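Local coordinates for protein YCAC GENE product (Escherichia coli, PDB 1YAC) that forms an octamer with an isochorismatase-type alpha-beta-alpha fold and is probably a hydrolase, although its substrate is unknown, at residues L41-L46 with Q107-G112. Residues are numbered along the deposited sequence; the frame is centred on the assembly and turned at random.
Sequences LALGDL and QLIIAG
A chi1 of -180° swings CG of Leu43 away from its own amide nitrogen, and chi2 at 54° then splits the two methyls of its isopropyl fork between Ala111 and Ile109, as the side chain points from helix 33-49 toward strand 107-112. One prong, CD2, presses on the methyl of Ala111 with only 3.3 Å between Leu43 CD2 and Ala111 CB, tighter than ordinary van der Waals contact. The other prong is more relaxed: Leu43 CD1 lies 4.4 Å from Ile109 CG2, the branch methyl of an isoleucine whose CB bond points toward the helix. Two residues apart, Ile109 and Ala111 present the same face to the helix, whereas the CB of the intervening Ile110 points away. The residue types fit this division. Leucine has the length to bridge backbones whose CA atoms, in Leu43 and Ala111, stand 8.6 Å apart; alanine is small enough to receive its tip, and the beta-branched isoleucine suits an extended strand while its branch methyl meets the other leucine prong. No hydrogen bond crosses the interface, so dispersion and the burial of apolar surface hold it together. The pair lies deep in the three-layer sandwich, where helix 33-49 packs on one face of the parallel sheet. Leu43 also touches Leu17 of strand 13-18, and Ile109 and Ala111 both meet Val136 of strand 132-136, the two strands that flank 107-112. Helix 165-173 closes in beside them, its Val168 touching both Ile109 and Leu46.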
# COMPACT_ATOMS: atom_id res chain seq x y z
N LEU A 41 -1.68 10.45 23.57
CA LEU A 41 -1.10 10.54 24.91
C LEU A 41 0.15 11.42 24.89
O LEU A 41 0.46 12.09 25.87
CB LEU A 41 -0.79 9.15 25.47
CG LEU A 41 -2.01 8.23 25.61
CD1 LEU A 41 -1.58 6.92 26.26
CD2 LEU A 41 -3.08 8.91 26.43
N ALA A 42 0.87 11.40 23.78
CA ALA A 42 2.07 12.22 23.64
C ALA A 42 1.67 13.68 23.69
O ALA A 42 2.33 14.47 24.38
CB ALA A 42 2.78 11.91 22.32
N LEU A 43 0.59 14.02 22.99
CA LEU A 43 0.07 15.39 22.95
C LEU A 43 -0.37 15.82 24.34
O LEU A 43 -0.08 16.94 24.76
CB LEU A 43 -1.11 15.50 21.97
CG LEU A 43 -1.74 16.91 21.83
CD1 LEU A 43 -0.68 17.97 21.46
CD2 LEU A 43 -2.84 16.86 20.77
N GLY A 44 -1.08 14.95 25.05
CA GLY A 44 -1.47 15.30 26.40
C GLY A 44 -0.25 15.55 27.29
O GLY A 44 -0.18 16.54 28.03
N ASP A 45 0.75 14.67 27.17
CA ASP A 45 1.97 14.78 27.97
C ASP A 45 2.73 16.06 27.67
O ASP A 45 3.29 16.68 28.58
CB ASP A 45 2.89 13.57 27.74
CG ASP A 45 2.44 12.33 28.48
OD1 ASP A 45 1.37 12.32 29.13
OD2 ASP A 45 3.20 11.35 28.43
N LEU A 46 2.78 16.46 26.40
CA LEU A 46 3.51 17.68 26.06
C LEU A 46 2.75 18.90 26.56
O LEU A 46 3.36 19.86 27.03
CB LEU A 46 3.83 17.76 24.56
CG LEU A 46 2.80 18.15 23.50
CD1 LEU A 46 2.65 19.67 23.41
CD2 LEU A 46 3.25 17.59 22.15
N GLN A 107 -2.29 31.59 20.03
CA GLN A 107 -2.09 30.37 19.26
C GLN A 107 -2.89 29.22 19.85
O GLN A 107 -2.90 29.03 21.06
CB GLN A 107 -0.61 30.00 19.25
CG GLN A 107 0.29 31.13 18.74
CD GLN A 107 1.75 30.79 18.86
OE1 GLN A 107 2.15 29.96 19.69
NE2 GLN A 107 2.56 31.43 18.04
N LEU A 108 -3.54 28.45 18.98
CA LEU A 108 -4.33 27.31 19.43
C LEU A 108 -3.81 26.06 18.75
O LEU A 108 -3.72 26.00 17.52
CB LEU A 108 -5.80 27.49 19.05
CG LEU A 108 -6.49 28.77 19.51
CD1 LEU A 108 -7.98 28.75 19.09
CD2 LEU A 108 -6.34 28.89 21.02
N ILE A 109 -3.46 25.07 19.57
CA ILE A 109 -2.97 23.78 19.10
C ILE A 109 -4.20 22.89 19.22
O ILE A 109 -4.69 22.63 20.33
CB ILE A 109 -1.84 23.27 20.01
CG1 ILE A 109 -0.65 24.23 19.94
CG2 ILE A 109 -1.43 21.85 19.61
CD1 ILE A 109 0.37 24.02 21.03
N ILE A 110 -4.71 22.41 18.08
CA ILE A 110 -5.94 21.62 18.10
C ILE A 110 -5.79 20.19 17.58
O ILE A 110 -5.11 19.96 16.58
CB ILE A 110 -7.02 22.32 17.24
CG1 ILE A 110 -7.10 23.80 17.60
CG2 ILE A 110 -8.38 21.66 17.48
CD1 ILE A 110 -8.13 24.60 16.75
N ALA A 111 -6.46 19.26 18.26
CA ALA A 111 -6.45 17.85 17.86
C ALA A 111 -7.77 17.26 18.33
O ALA A 111 -8.37 17.77 19.28
CB ALA A 111 -5.28 17.12 18.49
N GLY A 112 -8.21 16.17 17.71
CA GLY A 112 -9.48 15.57 18.10
C GLY A 112 -10.02 14.59 17.08
O GLY A 112 -9.31 14.18 16.17